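Local coordinates for protein Vv2_1132 (Vibrio vulnificus CMCP6, PDB 5Y9S) that probably regulates transcription as a tetrameric LysR-type regulator, binding DNA through helix-turn-helix domains and presumably sensing an effector with its substrate-binding domains, at residues F11-D16 with I44-V49; F17-E22 with S27-A32; I267-E270 with E274-I277. All blocks are in the same frame, centred on the assembly; numbering follows the deposited sequence.

Contact 1: F11-D16 with I44-V49; sequences FKWLED and IQALEV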
# COMPACT_ATOMS: atom_id res chain seq x y z
N PHE D 11 16.02 0.60 1.99
CA PHE D 11 14.93 1.52 2.20
C PHE D 11 15.30 2.94 1.79
O PHE D 11 14.48 3.65 1.19
CB PHE D 11 14.51 1.46 3.68
CG PHE D 11 13.70 2.63 4.14
CD1 PHE D 11 12.34 2.66 3.96
CD2 PHE D 11 14.31 3.71 4.78
CE1 PHE D 11 11.59 3.74 4.39
CE2 PHE D 11 13.56 4.80 5.20
CZ PHE D 11 12.20 4.81 5.01
N LYS D 12 16.53 3.38 2.09
CA LYS D 12 16.80 4.80 1.86
C LYS D 12 16.99 5.15 0.38
O LYS D 12 16.96 6.33 0.04
CB LYS D 12 18.00 5.29 2.68
CG LYS D 12 19.08 4.28 2.93
CD LYS D 12 20.14 4.86 3.85
CE LYS D 12 19.80 4.62 5.33
NZ LYS D 12 20.67 5.39 6.28
N TRP D 13 17.16 4.15 -0.50
CA TRP D 13 17.11 4.38 -1.96
C TRP D 13 15.83 5.11 -2.36
O TRP D 13 15.83 5.94 -3.28
CB TRP D 13 17.16 3.04 -2.71
CG TRP D 13 18.46 2.30 -2.59
CD1 TRP D 13 19.65 2.79 -2.12
CD2 TRP D 13 18.70 0.92 -2.95
NE1 TRP D 13 20.61 1.81 -2.19
CE2 TRP D 13 20.05 0.66 -2.69
CE3 TRP D 13 17.90 -0.09 -3.47
CZ2 TRP D 13 20.63 -0.59 -2.92
CZ3 TRP D 13 18.47 -1.33 -3.70
CH2 TRP D 13 19.83 -1.56 -3.44
N LEU D 14 14.73 4.82 -1.68
CA LEU D 14 13.45 5.40 -2.06
C LEU D 14 13.44 6.90 -1.86
O LEU D 14 13.14 7.66 -2.78
CB LEU D 14 12.33 4.75 -1.26
CG LEU D 14 12.32 3.23 -1.36
CD1 LEU D 14 11.22 2.67 -0.49
CD2 LEU D 14 12.12 2.82 -2.79
N GLU D 15 13.78 7.36 -0.65
CA GLU D 15 13.88 8.81 -0.46
C GLU D 15 15.01 9.38 -1.29
O GLU D 15 14.89 10.49 -1.81
CB GLU D 15 14.05 9.15 1.03
CG GLU D 15 13.42 8.14 1.99
CD GLU D 15 13.65 8.47 3.47
OE1 GLU D 15 13.38 9.63 3.86
OE2 GLU D 15 14.10 7.58 4.25
N ASP D 16 16.11 8.63 -1.44
CA ASP D 16 17.15 9.05 -2.39
C ASP D 16 16.54 9.34 -3.74
O ASP D 16 16.73 10.42 -4.31
CB ASP D 16 18.21 7.96 -2.54
CG ASP D 16 19.11 7.83 -1.34
OD1 ASP D 16 19.06 8.75 -0.50
OD2 ASP D 16 19.84 6.83 -1.20
N ILE D 44 22.20 5.85 -5.70
CA ILE D 44 21.36 5.92 -6.90
C ILE D 44 21.75 4.82 -7.88
O ILE D 44 20.89 4.21 -8.54
CB ILE D 44 21.49 7.32 -7.52
CG1 ILE D 44 20.88 8.37 -6.56
CG2 ILE D 44 20.89 7.36 -8.91
CD1 ILE D 44 19.36 8.46 -6.63
N GLN D 45 23.04 4.53 -7.98
CA GLN D 45 23.48 3.50 -8.91
C GLN D 45 23.06 2.12 -8.42
O GLN D 45 22.56 1.31 -9.21
CB GLN D 45 25.00 3.60 -9.09
CG GLN D 45 25.65 2.31 -9.53
CD GLN D 45 27.10 2.53 -9.96
OE1 GLN D 45 27.88 3.16 -9.25
NE2 GLN D 45 27.46 2.02 -11.14
N ALA D 46 23.21 1.85 -7.12
CA ALA D 46 22.73 0.58 -6.58
C ALA D 46 21.23 0.41 -6.79
O ALA D 46 20.76 -0.69 -7.12
CB ALA D 46 23.06 0.47 -5.10
N LEU D 47 20.45 1.48 -6.62
CA LEU D 47 19.01 1.40 -6.87
C LEU D 47 18.74 1.07 -8.33
O LEU D 47 17.81 0.32 -8.64
CB LEU D 47 18.33 2.71 -6.51
CG LEU D 47 16.88 2.84 -6.96
CD1 LEU D 47 15.97 1.75 -6.35
CD2 LEU D 47 16.35 4.19 -6.61
N GLU D 48 19.53 1.63 -9.26
CA GLU D 48 19.28 1.33 -10.66
C GLU D 48 19.71 -0.09 -11.01
O GLU D 48 18.98 -0.80 -11.72
CB GLU D 48 19.97 2.38 -11.55
CG GLU D 48 19.21 3.72 -11.53
CD GLU D 48 19.66 4.75 -12.56
OE1 GLU D 48 18.80 5.56 -12.98
OE2 GLU D 48 20.84 4.78 -12.93
N VAL D 49 20.87 -0.53 -10.50
CA VAL D 49 21.28 -1.93 -10.65
C VAL D 49 20.20 -2.87 -10.13
O VAL D 49 19.82 -3.84 -10.80
CB VAL D 49 22.61 -2.18 -9.91
CG1 VAL D 49 22.93 -3.67 -9.91
CG2 VAL D 49 23.75 -1.39 -10.57

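Contact 2: F17-E22 with S27-A32; sequences FLSLME and SAAAKA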
# COMPACT_ATOMS: atom_id res chain seq x y z
N PHE D 17 15.73 8.40 -4.23
CA PHE D 17 15.09 8.56 -5.52
C PHE D 17 14.20 9.81 -5.53
O PHE D 17 14.35 10.68 -6.40
CB PHE D 17 14.29 7.31 -5.87
CG PHE D 17 13.35 7.52 -7.01
CD1 PHE D 17 13.78 7.36 -8.33
CD2 PHE D 17 12.03 7.89 -6.78
CE1 PHE D 17 12.91 7.57 -9.39
CE2 PHE D 17 11.16 8.11 -7.83
CZ PHE D 17 11.60 7.94 -9.14
N LEU D 18 13.24 9.89 -4.60
CA LEU D 18 12.35 11.06 -4.54
C LEU D 18 13.16 12.36 -4.49
O LEU D 18 12.89 13.31 -5.25
CB LEU D 18 11.46 10.96 -3.31
CG LEU D 18 10.43 9.81 -3.28
CD1 LEU D 18 9.28 10.11 -2.35
CD2 LEU D 18 9.87 9.51 -4.64
N SER D 19 14.18 12.40 -3.64
CA SER D 19 14.94 13.64 -3.45
C SER D 19 15.64 14.07 -4.73
O SER D 19 15.70 15.27 -5.02
CB SER D 19 15.95 13.50 -2.31
OG SER D 19 16.96 14.48 -2.45
N LEU D 20 16.17 13.13 -5.52
CA LEU D 20 16.80 13.56 -6.76
C LEU D 20 15.77 13.87 -7.84
O LEU D 20 16.04 14.67 -8.73
CB LEU D 20 17.82 12.52 -7.26
CG LEU D 20 18.18 12.50 -8.76
CD1 LEU D 20 18.88 13.77 -9.17
CD2 LEU D 20 19.09 11.32 -9.05
N MET D 21 14.57 13.30 -7.75
CA MET D 21 13.53 13.67 -8.72
C MET D 21 13.08 15.11 -8.53
O MET D 21 12.82 15.81 -9.52
CB MET D 21 12.34 12.72 -8.59
CG MET D 21 11.18 13.04 -9.53
SD MET D 21 9.65 12.14 -9.09
CE MET D 21 8.45 12.87 -10.24
N GLU D 22 12.98 15.58 -7.28
CA GLU D 22 12.53 16.94 -7.03
C GLU D 22 13.63 17.96 -7.35
O GLU D 22 13.52 18.70 -8.34
CB GLU D 22 12.03 17.11 -5.60
CG GLU D 22 12.84 16.49 -4.48
CD GLU D 22 12.36 16.94 -3.09
OE1 GLU D 22 11.74 18.03 -2.98
OE2 GLU D 22 12.60 16.20 -2.11
N SER D 27 24.15 17.07 -6.49
CA SER D 27 24.74 17.78 -5.37
C SER D 27 23.67 18.22 -4.38
O SER D 27 23.80 17.99 -3.16
CB SER D 27 25.55 18.98 -5.89
OG SER D 27 26.24 19.58 -4.82
N ALA D 28 22.60 18.86 -4.87
CA ALA D 28 21.52 19.28 -3.99
C ALA D 28 20.83 18.08 -3.35
O ALA D 28 20.55 18.08 -2.14
CB ALA D 28 20.52 20.13 -4.77
N ALA D 29 20.56 17.05 -4.15
CA ALA D 29 19.93 15.85 -3.62
C ALA D 29 20.78 15.20 -2.53
O ALA D 29 20.26 14.71 -1.52
CB ALA D 29 19.63 14.86 -4.74
N ALA D 30 22.11 15.19 -2.72
CA ALA D 30 22.97 14.57 -1.71
C ALA D 30 22.97 15.36 -0.41
O ALA D 30 23.04 14.78 0.68
CB ALA D 30 24.39 14.43 -2.24
N LYS D 31 22.93 16.70 -0.50
CA LYS D 31 22.83 17.51 0.72
C LYS D 31 21.48 17.28 1.39
O LYS D 31 21.42 17.02 2.60
CB LYS D 31 23.04 18.99 0.40
CG LYS D 31 24.47 19.35 -0.04
CD LYS D 31 25.52 18.39 0.54
CE LYS D 31 26.24 17.60 -0.56
NZ LYS D 31 27.08 16.50 0.01
N ALA D 32 20.40 17.34 0.62
CA ALA D 32 19.08 17.08 1.19
C ALA D 32 19.03 15.77 1.96
O ALA D 32 18.30 15.66 2.94
CB ALA D 32 18.02 17.10 0.08

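Contact 3: I267-E270 with E274-I277; sequences IAFE and EWQI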
# COMPACT_ATOMS: atom_id res chain seq x y z
N ILE D 267 -18.74 44.69 23.08
CA ILE D 267 -19.84 43.75 23.18
C ILE D 267 -21.08 44.40 22.56
O ILE D 267 -21.36 45.58 22.81
CB ILE D 267 -20.08 43.35 24.64
CG1 ILE D 267 -18.90 42.51 25.15
CG2 ILE D 267 -21.39 42.60 24.79
CD1 ILE D 267 -18.84 42.42 26.65
N ALA D 268 -21.78 43.67 21.71
CA ALA D 268 -23.00 44.16 21.08
C ALA D 268 -24.21 43.67 21.87
O ALA D 268 -24.21 42.59 22.45
CB ALA D 268 -23.10 43.70 19.62
N PHE D 269 -25.26 44.49 21.87
CA PHE D 269 -26.51 44.15 22.56
C PHE D 269 -26.29 43.93 24.05
O PHE D 269 -26.93 43.09 24.68
CB PHE D 269 -27.18 42.94 21.93
CG PHE D 269 -27.12 42.92 20.42
CD1 PHE D 269 -27.47 44.04 19.68
CD2 PHE D 269 -26.70 41.79 19.75
CE1 PHE D 269 -27.43 44.03 18.30
CE2 PHE D 269 -26.66 41.76 18.35
CZ PHE D 269 -27.03 42.88 17.63
N GLU D 270 -25.36 44.71 24.61
CA GLU D 270 -25.08 44.84 26.04
C GLU D 270 -26.33 44.66 26.88
O GLU D 270 -26.29 44.02 27.92
CB GLU D 270 -24.47 46.21 26.33
CG GLU D 270 -23.29 46.62 25.42
CD GLU D 270 -23.72 47.12 24.02
OE1 GLU D 270 -24.78 46.69 23.51
OE2 GLU D 270 -22.98 47.94 23.43
N GLU D 274 -29.11 37.71 28.16
CA GLU D 274 -29.49 36.35 27.83
C GLU D 274 -29.18 35.98 26.38
O GLU D 274 -29.54 34.89 25.95
CB GLU D 274 -30.97 36.12 28.13
CG GLU D 274 -31.90 36.71 27.09
CD GLU D 274 -31.93 38.22 27.15
OE1 GLU D 274 -31.91 38.78 28.27
OE2 GLU D 274 -31.98 38.85 26.08
N TRP D 275 -28.53 36.87 25.63
CA TRP D 275 -27.93 36.56 24.34
C TRP D 275 -26.47 36.16 24.47
O TRP D 275 -25.81 35.88 23.47
CB TRP D 275 -28.05 37.76 23.40
CG TRP D 275 -29.45 38.12 23.05
CD1 TRP D 275 -30.59 37.65 23.64
CD2 TRP D 275 -29.87 39.00 22.01
NE1 TRP D 275 -31.69 38.20 23.04
CE2 TRP D 275 -31.28 39.04 22.04
CE3 TRP D 275 -29.20 39.78 21.06
CZ2 TRP D 275 -32.03 39.82 21.15
CZ3 TRP D 275 -29.94 40.55 20.19
CH2 TRP D 275 -31.34 40.56 20.24
N GLN D 276 -25.95 36.18 25.69
CA GLN D 276 -24.61 35.72 26.00
C GLN D 276 -24.71 34.30 26.55
O GLN D 276 -25.42 34.06 27.53
CB GLN D 276 -23.94 36.67 27.00
CG GLN D 276 -24.31 38.14 26.70
CD GLN D 276 -23.53 39.15 27.52
OE1 GLN D 276 -23.32 40.29 27.09
NE2 GLN D 276 -23.11 38.75 28.71
N ILE D 277 -24.01 33.37 25.91
CA ILE D 277 -24.21 31.94 26.14
C ILE D 277 -23.19 31.47 27.16
O ILE D 277 -21.98 31.61 26.92
CB ILE D 277 -24.08 31.14 24.84
CG1 ILE D 277 -25.04 31.67 23.78
CG2 ILE D 277 -24.36 29.69 25.14
CD1 ILE D 277 -24.64 31.33 22.39

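Contact 1: F11-D16 with I44-V49
Trp13 and Leu47 bring the two backbones closest, CA to CA 6.0 Å, where helix 11-22 crosses helix 37-51 with the axes of the short segments 9.6 Å apart and their N-to-C directions 108° apart. Trp13 carries the contact. Its indole lies against the backbone of the other helix at Ala46 and Leu47, so that one face of the ring rests on main-chain atoms. Leu47 CA sits 4.1 Å from the centroid of the Trp13 six-membered ring and only 19° off the normal, a CH-pi contact made over the face. At the outer end of the indole, Trp13 CZ2 touches the methyl of Ala46, with CB at 3.4 Å, the tightest approach between the two segments. Leu47 runs the opposite way, past the indole and back toward the root of the Trp13 side chain. Its CG is anti to the backbone N (chi1 170°), which brings CD1 to 3.9 Å from Trp13 CE3 and CD2 to 3.8 Å from the carbonyl O of Trp13. One turn earlier on helix 37-51, Ile44 reaches back with CD1, 4.0 Å from Asp16 O and near Asp16 CB. The Asp16 carboxylate is engaged elsewhere, in salt bridges from OD2 to Arg43 and from OD1 to Arg33. No hydrogen bond links the two segments; the interface is apolar and largely buried, and Trp50 meets the Trp13 ring a little further along helix 37-51. Such a steep crossing of the first and third helices is characteristic of the three-helix core of a winged helix-turn-helix domain, in which helix 37-51 probably corresponds to the recognition helix of LysR-family regulators.

Contact 2: F17-E22 with S27-A32
Ser19 reaches across to Ala29 with the sole hydrogen bond between the two segments, a weak one from OG to the carbonyl O of Ala29 at 3.4 Å. Two alanine methyls flank the hydroxyl: Ala29 CB lies 3.5 Å from Ser19 OG, and Ala32 CB, one turn later, 3.8 Å from it. The serine's chi1 of 159° sets OG opposite the backbone N, on the side of helix 26-32. Next to it, Ala29 CB packs against the start of Leu20, 3.7 Å from Leu20 CA and 3.9 Å from Leu20 CB. The rest of the leucine, CG and its methyls, leads on toward helix 37-51. Small residues at the interface let the helices come close: the segment axes approach to 8.5 Å, running at 138° to each other. In the next shell, Phe40 of helix 37-51 packs on both Leu20 and Ala29, while Arg33 lies against Ser19 and Leu23, in the link between the helices, touches Ala32. Asn25 OD1 accepts a bond from Ala28 N in the first turn of helix 26-32. The far side of helix 11-22 meets a third subunit, whose Leu166 packs on Leu18 and Met21. Helices 11-22 and 26-32 are the first two of the three-helix core of the LysR-family DNA-binding domain, helix 26-32 being the first helix of the helix-turn-helix proper. Chemically the seam rests mainly on close packing of short side chains and backbone, and its long, weak hydroxyl-to-carbonyl bond probably contributes little.

Contact 3: I267-E270 with E274-I277
Phe269 meets Trp275 in an offset edge-to-face pair, and the contact can be followed outward along the phenylalanine. Phe269 CB already lies 3.9 Å from Trp275 CE3. At Phe269 CG the neighbour becomes Trp275 CZ3, at 3.7 Å, and Phe269 CD2 is the closest point, 3.5 Å from Trp275 CE3. Beyond it Phe269 CE2 is still 4.0 Å from Trp275 CZ3, whereas CZ, at the tip, stands farther from the indole, so the contact is made by CB, CG and the CD2-CE2 side of the ring. The Trp275 edge formed by CE3 and CZ3 is thus turned to one face of the phenyl ring, the two planes standing at 73° with centroids 5.2 Å apart. Against the opposite face of Phe269 sits the methyl of the preceding Ala268. Next door, the extended Gln276 crosses Ile267 at about a right angle, its OE1 3.8 Å from Ile267 CG2; both side chains also rest on Val183 of strand 172-186. Trp275 is further held by its carbonyl O, which accepts a bond from Trp250 NE1, and by packing on Leu222, Pro223 and Leu224. With no hydrogen bond between the segments, the link across this loop of the substrate-binding domain is mainly apolar contact, probably aided by the slightly positive C-H edge of Trp275 facing the phenyl pi cloud.

Contacts 1 and 2 are two seams of one small domain, their centres 11 Å apart. They share helix 11-22, which meets helix 37-51 in contact 1 and helix 26-32 in contact 2, and they touch directly: Ile44 CD1 is 3.8 Å from Leu20 CD2, and Leu47 CD2 is 3.8 Å from Phe17 CB. Together they join the three helices of the putative DNA-binding head into a single core. Contact 3 belongs to the substrate-binding domain on the other side of the chain's centre and touches neither: its nearest atoms are about 48 Å from those of contact 1 and about 46 Å from those of contact 2.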